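Local coordinates for protein nucleoside hydrolase, putative (Trypanosoma brucei, PDB 3FZ0) that belongs to the nucleoside hydrolase family, builds on a mixed, mostly parallel beta sheet flanked by helices, and binds a calcium ion, at residues B[27-30]-B[31-34]; B[89-93]-B[94-98]; B[145-148]-B[149-152]; B[219-222]-B[223-227]; B[226-229]-B[230-233]. The protein carries 2 engineered substitutions. All blocks are in the same frame, centred on the assembly; numbering follows the deposited sequence.

Contact 1. Residues B[27-30]-B[31-34]; sequences MTQP and DVEV
M27 and V34 make the apolar side-chain contact between 27-30 and 31-34. CG of M27 lies 4.0 Å from CG2 of V34, and the two side chains meet at a slant. CG2 of V34 can face M27 because CG1 takes the place anti to the backbone N (chi1 171°). Closer to the bend, CB of Q29 is 4.1 Å from CG2 of V32. Only the root of Q29 takes part. Its chain bends at chi2, and the amide leads away from V32.

The backbone forms a type II beta turn from Q29 to V32. P30 has the second position and D31 the third, where phi is positive (64°). No hydrogen bond closes the turn, since O of Q29 stays 3.7 Å from N of V32. V32 CG2 also lies 3.8 Å from O of P30, a plain van der Waals contact.

The turn carries the chain from helix 17-27 into strand 32-39, which runs parallel to strand 6-13. This is the return half of a beta-alpha-beta crossover. D31 and E33 bond to R7 through the backbone. V32 packs on L9 and I291, V34 on I11 and I64, and M27 on Y60 and I64.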
loop_
_atom_site.group_PDB
_atom_site.type_symbol
_atom_site.label_atom_id
_atom_site.label_comp_id
_atom_site.label_asym_id
_atom_site.label_seq_id
_atom_site.Cartn_x
_atom_site.Cartn_y
_atom_site.Cartn_z
ATOM N N MET B 27 14.049 17.632 34.464
ATOM C CA MET B 27 13.972 17.735 35.911
ATOM C C MET B 27 14.995 18.631 36.561
ATOM O O MET B 27 14.925 18.808 37.766
ATOM C CB MET B 27 14.046 16.355 36.549
ATOM C CG MET B 27 12.734 15.616 36.510
ATOM S SD MET B 27 12.927 14.006 37.242
ATOM C CE MET B 27 14.463 13.520 36.494
ATOM N N THR B 28 15.950 19.162 35.800
ATOM C CA THR B 28 17.068 19.928 36.381
ATOM C C THR B 28 17.108 21.327 35.780
ATOM O O THR B 28 18.074 22.033 35.875
ATOM C CB THR B 28 18.436 19.249 36.145
ATOM O OG1 THR B 28 18.664 19.044 34.727
ATOM C CG2 THR B 28 18.516 17.941 36.913
ATOM N N GLN B 29 16.040 21.715 35.125
ATOM C CA GLN B 29 15.982 22.985 34.454
ATOM C C GLN B 29 15.080 23.891 35.305
ATOM O O GLN B 29 14.102 23.426 35.894
ATOM C CB GLN B 29 15.427 22.733 33.052
ATOM C CG GLN B 29 15.774 23.773 32.012
ATOM C CD GLN B 29 17.243 23.831 31.607
ATOM O OE1 GLN B 29 18.039 22.935 31.885
ATOM N NE2 GLN B 29 17.592 24.905 30.915
ATOM N N PRO B 30 15.431 25.173 35.450
ATOM C CA PRO B 30 14.533 25.976 36.293
ATOM C C PRO B 30 13.217 26.323 35.585
ATOM O O PRO B 30 13.153 26.320 34.368
ATOM C CB PRO B 30 15.360 27.229 36.594
ATOM C CG PRO B 30 16.322 27.342 35.420
ATOM C CD PRO B 30 16.581 25.941 34.941
ATOM N N ASP B 31 12.173 26.591 36.355
ATOM C CA ASP B 31 10.837 26.945 35.806
ATOM C C ASP B 31 10.194 25.816 35.006
ATOM O O ASP B 31 9.316 26.058 34.182
ATOM C CB ASP B 31 10.890 28.231 34.961
ATOM C CG ASP B 31 11.277 29.456 35.770
ATOM O OD1 ASP B 31 10.835 29.635 36.933
ATOM O OD2 ASP B 31 12.041 30.256 35.217
ATOM N N VAL B 32 10.662 24.585 35.233
ATOM C CA VAL B 32 10.104 23.393 34.620
ATOM C C VAL B 32 9.754 22.420 35.739
ATOM O O VAL B 32 10.536 22.225 36.705
ATOM C CB VAL B 32 11.096 22.699 33.635
ATOM C CG1 VAL B 32 10.513 21.399 33.128
ATOM C CG2 VAL B 32 11.432 23.588 32.450
ATOM N N GLU B 33 8.580 21.813 35.603
ATOM C CA GLU B 33 8.129 20.751 36.485
ATOM C C GLU B 33 7.509 19.597 35.672
ATOM O O GLU B 33 6.504 19.786 34.953
ATOM C CB GLU B 33 7.114 21.272 37.486
ATOM C CG GLU B 33 6.804 20.267 38.592
ATOM C CD GLU B 33 5.558 20.586 39.407
ATOM O OE1 GLU B 33 4.975 21.694 39.289
ATOM O OE2 GLU B 33 5.147 19.689 40.172
ATOM N N VAL B 34 8.110 18.409 35.784
ATOM C CA VAL B 34 7.534 17.200 35.206
ATOM C C VAL B 34 6.408 16.763 36.132
ATOM O O VAL B 34 6.663 16.415 37.280
ATOM C CB VAL B 34 8.568 16.075 35.099
ATOM C CG1 VAL B 34 7.904 14.762 34.704
ATOM C CG2 VAL B 34 9.643 16.457 34.095
#

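Contact 2. Residues B[89-93]-B[94-98]; sequences DGFGD and AGFPP
F91 and F96 meet across a tightly coiled loop. G90, G92, D93 and G95 all have positive phi. At G92 phi is 101°, where a CB would press on the carbonyl O of F91. D89 OD1 accepts from F91 N at 2.8 Å and from D93 N at 3.0 Å, and the two N-H groups arrive from opposite faces of the carboxylate. In return, D89 N reaches the syn side of D93 OD1 at 3.0 Å. That carboxylate also bonds S88 OG.

A water spans the two segments, giving a hydrogen to D89 OD2 at 2.7 Å and taking one from A94 N at 2.9 Å. Its bond to F91 O is weak. The phenylalanine side chains cross at about a right angle, with F91 CD2 4.1 Å from F96 CE1. F91 O lies at the edge of the F96 ring, 3.4 Å from CE1. A94 CB sits over one face of that ring, toward its rim.

Both rings pack on F245 of helix 241-249, F96 by stacking. The F91 side chain is about 10 Å from the bound calcium ion at the nearest atoms. The pattern from D89 to F91 is an Asx turn, here in a glycine-rich loop.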
loop_
_atom_site.group_PDB
_atom_site.type_symbol
_atom_site.label_atom_id
_atom_site.label_comp_id
_atom_site.label_asym_id
_atom_site.label_seq_id
_atom_site.Cartn_x
_atom_site.Cartn_y
_atom_site.Cartn_z
ATOM N N ASP B 89 17.889 -4.419 29.047
ATOM C CA ASP B 89 16.792 -3.731 29.727
ATOM C C ASP B 89 16.639 -2.290 29.247
ATOM O O ASP B 89 15.903 -1.511 29.842
ATOM C CB ASP B 89 16.939 -3.799 31.265
ATOM C CG ASP B 89 18.158 -2.988 31.827
ATOM O OD1 ASP B 89 18.941 -2.360 31.061
ATOM O OD2 ASP B 89 18.333 -2.991 33.076
ATOM N N GLY B 90 17.368 -1.942 28.182
ATOM C CA GLY B 90 17.457 -0.566 27.666
ATOM C C GLY B 90 17.968 0.489 28.632
ATOM O O GLY B 90 17.718 1.691 28.424
ATOM N N PHE B 91 18.691 0.062 29.677
ATOM C CA PHE B 91 18.991 0.933 30.821
ATOM C C PHE B 91 20.365 0.642 31.466
ATOM O O PHE B 91 20.631 1.001 32.634
ATOM C CB PHE B 91 17.865 0.817 31.866
ATOM C CG PHE B 91 17.326 2.153 32.349
ATOM C CD1 PHE B 91 16.728 3.054 31.455
ATOM C CD2 PHE B 91 17.376 2.487 33.697
ATOM C CE1 PHE B 91 16.225 4.273 31.903
ATOM C CE2 PHE B 91 16.883 3.710 34.148
ATOM C CZ PHE B 91 16.304 4.605 33.251
ATOM N N GLY B 92 21.224 -0.025 30.696
ATOM C CA GLY B 92 22.581 -0.312 31.069
ATOM C C GLY B 92 22.885 -1.695 31.579
ATOM O O GLY B 92 24.045 -1.989 31.775
ATOM N N ASP B 93 21.882 -2.560 31.769
ATOM C CA ASP B 93 22.039 -3.805 32.568
ATOM C C ASP B 93 22.976 -3.560 33.758
ATOM O O ASP B 93 23.953 -4.275 33.966
ATOM C CB ASP B 93 22.487 -5.020 31.709
ATOM C CG ASP B 93 21.588 -5.244 30.461
ATOM O OD1 ASP B 93 20.328 -5.212 30.583
ATOM O OD2 ASP B 93 22.137 -5.455 29.345
ATOM N N ALA B 94 22.667 -2.533 34.537
ATOM C CA ALA B 94 23.650 -1.926 35.437
ATOM C C ALA B 94 23.583 -2.364 36.879
ATOM O O ALA B 94 24.460 -2.001 37.656
ATOM C CB ALA B 94 23.558 -0.402 35.368
ATOM N N GLY B 95 22.554 -3.133 37.232
ATOM C CA GLY B 95 22.332 -3.599 38.587
ATOM C C GLY B 95 21.877 -2.498 39.525
ATOM O O GLY B 95 22.148 -2.559 40.711
ATOM N N PHE B 96 21.169 -1.494 38.999
ATOM C CA PHE B 96 20.467 -0.534 39.865
ATOM C C PHE B 96 19.535 -1.259 40.859
ATOM O O PHE B 96 18.887 -2.262 40.504
ATOM C CB PHE B 96 19.642 0.451 39.060
ATOM C CG PHE B 96 20.440 1.283 38.110
ATOM C CD1 PHE B 96 20.099 1.334 36.755
ATOM C CD2 PHE B 96 21.523 2.032 38.563
ATOM C CE1 PHE B 96 20.831 2.113 35.859
ATOM C CE2 PHE B 96 22.260 2.820 37.685
ATOM C CZ PHE B 96 21.920 2.863 36.322
ATOM N N PRO B 97 19.445 -0.755 42.102
ATOM C CA PRO B 97 18.480 -1.410 43.011
ATOM C C PRO B 97 17.069 -1.220 42.496
ATOM O O PRO B 97 16.728 -0.107 42.066
ATOM C CB PRO B 97 18.655 -0.660 44.333
ATOM C CG PRO B 97 20.009 0.007 44.222
ATOM C CD PRO B 97 20.144 0.367 42.750
ATOM N N PRO B 98 16.258 -2.299 42.517
ATOM C CA PRO B 98 14.863 -2.231 42.090
ATOM C C PRO B 98 14.127 -1.193 42.920
ATOM O O PRO B 98 14.451 -1.007 44.079
ATOM C CB PRO B 98 14.333 -3.644 42.409
ATOM C CG PRO B 98 15.545 -4.510 42.342
ATOM C CD PRO B 98 16.611 -3.658 42.971
HETATM O O HOH W 1 20.085 -1.237 34.099
#

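Contact 3. Residues B[145-148]-B[149-152]; sequences RLNP and DLFS
The F151 ring turns its edge to the backbone of 145-148. O of N147 lies in the ring plane, 3.6 Å from CD1 of F151. O of P148 is also at this edge, 3.7 Å from the same CD1. The ring itself packs among L115 and L118 of helix 110-120 and A143 and L144 of helix 138-146. The other flat group is the N147 amide, and L150 lies against it. CD1 of L150 is 3.4 Å from ND2 of N147, while CG of L150 is 3.7 Å from OD1 of N147. The amide comes up to the leucine because CG of N147 is anti to its backbone N (chi1 -161°).

N147 is where helix 138-146 gives way, and a 3-10 turn follows at once. F151 N bonds to P148 O at 3.2 Å, reaching it from well above the carbonyl plane. One residue on, D149 O accepts from S152 OG at 3.1 Å, nearly in line with the carbonyl, and from S152 N at 3.3 Å. S152 O is bonded by K200 NZ. At the helix end, L146 meets L146 of the second subunit.

Chemically the contact is mixed. A single backbone hydrogen bond joins the segments, and the rest is leucine against amide and carbonyl oxygens near ring C-H groups. Such C-H edges are slightly positive, so the oxygens are probably mildly favoured there.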
loop_
_atom_site.group_PDB
_atom_site.type_symbol
_atom_site.label_atom_id
_atom_site.label_comp_id
_atom_site.label_asym_id
_atom_site.label_seq_id
_atom_site.Cartn_x
_atom_site.Cartn_y
_atom_site.Cartn_z
ATOM N N ARG B 145 -7.990 10.330 20.326
ATOM C CA ARG B 145 -9.285 9.846 19.775
ATOM C C ARG B 145 -10.396 9.790 20.841
ATOM O O ARG B 145 -11.565 9.900 20.499
ATOM C CB ARG B 145 -9.166 8.514 19.031
ATOM C CG ARG B 145 -7.976 8.413 18.080
ATOM C CD ARG B 145 -8.119 9.222 16.764
ATOM N NE ARG B 145 -9.483 9.168 16.286
ATOM C CZ ARG B 145 -10.320 10.205 16.297
ATOM N NH1 ARG B 145 -9.878 11.391 16.737
ATOM N NH2 ARG B 145 -11.589 10.055 15.868
ATOM N N LEU B 146 -10.048 9.629 22.110
ATOM C CA LEU B 146 -11.054 9.590 23.166
ATOM C C LEU B 146 -11.662 10.949 23.535
ATOM O O LEU B 146 -12.860 11.039 23.870
ATOM C CB LEU B 146 -10.491 8.960 24.442
ATOM C CG LEU B 146 -10.488 7.444 24.522
ATOM C CD1 LEU B 146 -9.667 7.091 25.736
ATOM C CD2 LEU B 146 -11.927 6.890 24.620
ATOM N N ASN B 147 -10.828 11.989 23.541
ATOM C CA ASN B 147 -11.298 13.318 23.938
ATOM C C ASN B 147 -10.392 14.346 23.301
ATOM O O ASN B 147 -9.518 14.905 23.963
ATOM C CB ASN B 147 -11.344 13.468 25.476
ATOM C CG ASN B 147 -12.244 14.618 25.944
ATOM O OD1 ASN B 147 -12.336 15.654 25.286
ATOM N ND2 ASN B 147 -12.875 14.452 27.110
ATOM N N PRO B 148 -10.596 14.595 22.002
ATOM C CA PRO B 148 -9.715 15.501 21.250
ATOM C C PRO B 148 -9.694 16.955 21.763
ATOM O O PRO B 148 -8.642 17.596 21.723
ATOM C CB PRO B 148 -10.261 15.417 19.803
ATOM C CG PRO B 148 -11.708 14.940 19.963
ATOM C CD PRO B 148 -11.671 14.027 21.165
ATOM N N ASP B 149 -10.842 17.452 22.224
ATOM C CA ASP B 149 -10.996 18.838 22.708
ATOM C C ASP B 149 -10.031 19.278 23.807
ATOM O O ASP B 149 -9.575 20.423 23.808
ATOM C CB ASP B 149 -12.431 19.104 23.200
ATOM C CG ASP B 149 -13.434 19.280 22.053
ATOM O OD1 ASP B 149 -13.027 19.405 20.882
ATOM O OD2 ASP B 149 -14.650 19.301 22.334
ATOM N N LEU B 150 -9.743 18.382 24.751
ATOM C CA LEU B 150 -8.896 18.713 25.882
ATOM C C LEU B 150 -7.482 19.099 25.477
ATOM O O LEU B 150 -6.788 19.773 26.233
ATOM C CB LEU B 150 -8.863 17.563 26.897
ATOM C CG LEU B 150 -10.129 17.395 27.726
ATOM C CD1 LEU B 150 -10.118 16.044 28.410
ATOM C CD2 LEU B 150 -10.312 18.563 28.727
ATOM N N PHE B 151 -7.057 18.682 24.292
ATOM C CA PHE B 151 -5.678 18.920 23.847
ATOM C C PHE B 151 -5.364 20.364 23.496
ATOM O O PHE B 151 -4.203 20.735 23.361
ATOM C CB PHE B 151 -5.290 17.959 22.743
ATOM C CG PHE B 151 -4.977 16.593 23.255
ATOM C CD1 PHE B 151 -6.006 15.682 23.560
ATOM C CD2 PHE B 151 -3.653 16.214 23.496
ATOM C CE1 PHE B 151 -5.694 14.409 24.074
ATOM C CE2 PHE B 151 -3.362 14.968 24.002
ATOM C CZ PHE B 151 -4.368 14.066 24.280
ATOM N N SER B 152 -6.401 21.186 23.409
ATOM C CA SER B 152 -6.216 22.603 23.160
ATOM C C SER B 152 -5.717 23.296 24.438
ATOM O O SER B 152 -5.304 24.449 24.385
ATOM C CB SER B 152 -7.530 23.230 22.680
ATOM O OG SER B 152 -8.406 23.338 23.775
#

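Contact 4. Residues B[219-222]-B[223-227]; sequences GFYD and KLVNR
D222 and R227 are the outer pair of a Schellman motif that ends helix 218-224. R227 N bonds to D222 O at 2.9 Å, and N226 N bonds to K223 O inside that loop. N226 is the C-prime residue, with positive phi (65°).

The tight part is the inner side of the helix. L224 N meets F220 O at 2.8 Å, in the carbonyl plane, and V225 N meets Y221 O at 3.1 Å. CE2 of F220 touches CD1 of L224 at 4.0 Å, and both residues pack on helix 345-356. CG2 of V225 sits over one face of the Y221 ring, toward its rim. R227 NH1 comes to the edge of the same ring, 3.5 Å from CE2 of Y221. The ring and guanidinium planes are 80° apart, so this is no stack. Y221 also meets W218 edge to face.

The outer side is looser. G219 and K223 are exposed there. The extended K223 chain passes G219 O, and its end leads away from 219-222. K223 N makes just weak bonds, to G219 O and F220 O.

Charges gather at the helix end. D222 OD1 also pairs with R258, and R227 with E254 and E247. Within the contact, R227 NH1 makes a salt bridge to the syn side of D222 OD1 at 3.1 Å, in the guanidinium plane but 34° out of the carboxylate plane.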
loop_
_atom_site.group_PDB
_atom_site.type_symbol
_atom_site.label_atom_id
_atom_site.label_comp_id
_atom_site.label_asym_id
_atom_site.label_seq_id
_atom_site.Cartn_x
_atom_site.Cartn_y
_atom_site.Cartn_z
ATOM N N GLY B 219 34.493 12.622 24.043
ATOM C CA GLY B 219 35.379 13.478 24.877
ATOM C C GLY B 219 34.573 14.333 25.860
ATOM O O GLY B 219 34.902 14.406 27.051
ATOM N N PHE B 220 33.496 14.947 25.380
ATOM C CA PHE B 220 32.607 15.708 26.240
ATOM C C PHE B 220 32.010 14.765 27.296
ATOM O O PHE B 220 32.064 15.070 28.504
ATOM C CB PHE B 220 31.502 16.388 25.424
ATOM C CG PHE B 220 30.486 17.111 26.259
ATOM C CD1 PHE B 220 30.692 18.450 26.614
ATOM C CD2 PHE B 220 29.320 16.469 26.688
ATOM C CE1 PHE B 220 29.747 19.132 27.387
ATOM C CE2 PHE B 220 28.365 17.141 27.471
ATOM C CZ PHE B 220 28.564 18.467 27.811
ATOM N N TYR B 221 31.463 13.632 26.832
ATOM C CA TYR B 221 30.922 12.604 27.718
ATOM C C TYR B 221 31.891 12.252 28.850
ATOM O O TYR B 221 31.498 12.182 30.010
ATOM C CB TYR B 221 30.562 11.332 26.940
ATOM C CG TYR B 221 30.039 10.239 27.833
ATOM C CD1 TYR B 221 28.726 10.282 28.335
ATOM C CD2 TYR B 221 30.846 9.146 28.176
ATOM C CE1 TYR B 221 28.239 9.261 29.152
ATOM C CE2 TYR B 221 30.371 8.133 28.981
ATOM C CZ TYR B 221 29.062 8.189 29.467
ATOM O OH TYR B 221 28.565 7.171 30.280
ATOM N N ASP B 222 33.154 12.041 28.502
ATOM C CA ASP B 222 34.149 11.657 29.494
ATOM C C ASP B 222 34.203 12.701 30.610
ATOM O O ASP B 222 34.327 12.336 31.776
ATOM C CB ASP B 222 35.525 11.427 28.854
ATOM C CG ASP B 222 35.625 10.078 28.140
ATOM O OD1 ASP B 222 34.669 9.284 28.219
ATOM O OD2 ASP B 222 36.667 9.798 27.500
ATOM N N LYS B 223 34.096 13.981 30.253
ATOM C CA LYS B 223 34.129 15.069 31.224
ATOM C C LYS B 223 32.820 15.153 31.999
ATOM O O LYS B 223 32.820 15.408 33.194
ATOM C CB LYS B 223 34.416 16.400 30.552
ATOM C CG LYS B 223 35.877 16.653 30.278
ATOM C CD LYS B 223 36.053 17.720 29.196
ATOM C CE LYS B 223 37.530 18.095 29.008
ATOM N NZ LYS B 223 37.726 19.072 27.878
ATOM N N LEU B 224 31.712 14.898 31.317
ATOM C CA LEU B 224 30.398 14.845 31.939
ATOM C C LEU B 224 30.407 13.926 33.177
ATOM O O LEU B 224 29.906 14.305 34.243
ATOM C CB LEU B 224 29.343 14.401 30.897
ATOM C CG LEU B 224 27.852 14.614 31.196
ATOM C CD1 LEU B 224 27.558 16.109 31.249
ATOM C CD2 LEU B 224 26.901 13.861 30.261
ATOM N N VAL B 225 31.012 12.743 33.058
ATOM C CA VAL B 225 30.916 11.722 34.108
ATOM C C VAL B 225 32.140 11.651 35.028
ATOM O O VAL B 225 32.312 10.674 35.777
ATOM C CB VAL B 225 30.595 10.297 33.524
ATOM C CG1 VAL B 225 29.226 10.236 32.990
ATOM C CG2 VAL B 225 31.600 9.857 32.481
ATOM N N ASN B 226 32.974 12.700 34.935
ATOM C CA ASN B 226 34.184 12.912 35.718
ATOM C C ASN B 226 35.303 11.917 35.494
ATOM O O ASN B 226 36.125 11.672 36.367
ATOM C CB ASN B 226 33.868 13.021 37.203
ATOM C CG ASN B 226 33.926 14.449 37.718
ATOM O OD1 ASN B 226 33.758 15.436 36.971
ATOM N ND2 ASN B 226 34.144 14.566 39.018
ATOM N N ARG B 227 35.344 11.332 34.314
ATOM C CA ARG B 227 36.533 10.601 33.970
ATOM C C ARG B 227 37.671 11.574 33.738
ATOM O O ARG B 227 37.526 12.610 33.078
ATOM C CB ARG B 227 36.322 9.745 32.734
ATOM C CG ARG B 227 35.423 8.579 33.005
ATOM C CD ARG B 227 34.909 8.080 31.709
ATOM N NE ARG B 227 34.176 6.856 31.875
ATOM C CZ ARG B 227 33.526 6.258 30.899
ATOM N NH1 ARG B 227 33.519 6.787 29.671
ATOM N NH2 ARG B 227 32.861 5.144 31.162
#

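Contact 5. Residues B[226-229]-B[230-233]; sequences NRES and TPNG. Engineered in segment 226-229: S229 (natural residue Leu).
E228 and P231 touch across the tip of the loop. OE1 of E228 is 3.7 Å from CD of P231, and CG of E228 is 4.1 Å from the same CD. The two side chains approach at a slant. CG of E228 also lies 3.9 Å from O of T230. It stands between the backbone N and the carbonyl carbon (chi1 73°), and beyond it the chain is extended, which brings OE1 up to CD of P231.

S229 is an engineered residue; the natural one is leucine. Its OG points into the bend and is modelled very close to the backbone of P231 and N232. The approach to CA of N232 is a clash, so the position of OG is doubtful. CA of S229 also makes a C-H...O contact with O of T230 at 2.9 Å. That contact is doubtful too, because it depends on a cis peptide before T230. The bonds before P231, N232 and G233 are also modelled as cis. Four in a row is very unusual, and the path of 230-233 should be read with caution.

Further out, E228 pairs through its backbone with V235. This joins strand 227-228 to the antiparallel strand 235-236, and the loop closes this small hairpin. E228 also packs on V237. The salt bridges of R227 lie at the base of the hairpin.

No hydrogen bond links the two segments. The loop is exposed, and the contacts within it are few and partly doubtful. The secure link is the strand pairing at its base.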
loop_
_atom_site.group_PDB
_atom_site.type_symbol
_atom_site.label_atom_id
_atom_site.label_comp_id
_atom_site.label_asym_id
_atom_site.label_seq_id
_atom_site.Cartn_x
_atom_site.Cartn_y
_atom_site.Cartn_z
ATOM N N ASN B 226 32.974 12.700 34.935
ATOM C CA ASN B 226 34.184 12.912 35.718
ATOM C C ASN B 226 35.303 11.917 35.494
ATOM O O ASN B 226 36.125 11.672 36.367
ATOM C CB ASN B 226 33.868 13.021 37.203
ATOM C CG ASN B 226 33.926 14.449 37.718
ATOM O OD1 ASN B 226 33.758 15.436 36.971
ATOM N ND2 ASN B 226 34.144 14.566 39.018
ATOM N N ARG B 227 35.344 11.332 34.314
ATOM C CA ARG B 227 36.533 10.601 33.970
ATOM C C ARG B 227 37.671 11.574 33.738
ATOM O O ARG B 227 37.526 12.610 33.078
ATOM C CB ARG B 227 36.322 9.745 32.734
ATOM C CG ARG B 227 35.423 8.579 33.005
ATOM C CD ARG B 227 34.909 8.080 31.709
ATOM N NE ARG B 227 34.176 6.856 31.875
ATOM C CZ ARG B 227 33.526 6.258 30.899
ATOM N NH1 ARG B 227 33.519 6.787 29.671
ATOM N NH2 ARG B 227 32.861 5.144 31.162
ATOM N N GLU B 228 38.818 11.245 34.282
ATOM C CA GLU B 228 39.973 12.005 33.921
ATOM C C GLU B 228 41.087 11.062 33.552
ATOM O O GLU B 228 40.995 9.855 33.789
ATOM C CB GLU B 228 40.384 12.935 35.063
ATOM C CG GLU B 228 41.021 12.234 36.219
ATOM C CD GLU B 228 40.754 12.962 37.497
ATOM O OE1 GLU B 228 41.695 13.077 38.343
ATOM O OE2 GLU B 228 39.586 13.412 37.640
ATOM N N SER B 229 42.092 11.629 32.903
ATOM C CA SER B 229 43.474 11.131 32.913
ATOM C C SER B 229 44.196 11.634 31.692
ATOM O O SER B 229 43.744 11.443 30.551
ATOM C CB SER B 229 43.629 9.619 33.066
ATOM O OG SER B 229 45.003 9.292 33.131
ATOM N N THR B 230 45.335 12.259 31.946
ATOM C CA THR B 230 45.999 12.224 33.264
ATOM C C THR B 230 45.145 12.512 34.534
ATOM O O THR B 230 44.319 13.429 34.531
ATOM C CB THR B 230 47.288 13.119 33.275
ATOM O OG1 THR B 230 46.935 14.490 33.011
ATOM C CG2 THR B 230 48.315 12.616 32.226
ATOM N N PRO B 231 45.373 11.735 35.631
ATOM C CA PRO B 231 46.103 10.446 35.799
ATOM C C PRO B 231 45.193 9.192 36.121
ATOM O O PRO B 231 44.196 9.357 36.846
ATOM C CB PRO B 231 47.046 10.770 36.984
ATOM C CG PRO B 231 46.353 11.996 37.746
ATOM C CD PRO B 231 45.052 12.287 36.963
ATOM N N ASN B 232 45.472 7.969 35.617
ATOM C CA ASN B 232 46.529 7.554 34.643
ATOM C C ASN B 232 46.549 6.005 34.402
ATOM O O ASN B 232 47.517 5.316 34.792
ATOM C CB ASN B 232 47.951 8.082 35.000
ATOM C CG ASN B 232 48.478 7.601 36.394
ATOM O OD1 ASN B 232 47.737 7.072 37.232
ATOM N ND2 ASN B 232 49.769 7.815 36.628
ATOM N N GLY B 233 45.545 5.451 33.708
ATOM C CA GLY B 233 44.635 6.180 32.825
ATOM C C GLY B 233 43.155 6.197 33.175
ATOM O O GLY B 233 42.777 6.006 34.334
#

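How the contacts relate
From the N terminus, contact 1 closes the turn between helix 17-27 and strand 32-39, where the chain enters the main sheet. Contact 2 closes a coil in the loop between strand 66-68 and helix 101-104. It lies against helices 46-60 and 241-249. Contact 3 ends helix 138-146 on the way to strand 162-165, near the second subunit. Contact 4 ends helix 218-224, and contact 5 forms the hairpin loop that follows. These two overlap at N226 and R227, with centres about 10 Å apart. The others run in series; none nest or cross. Contacts 3 and 5 are farthest apart, with centres about 53 Å apart on opposite sides of the chain's centre.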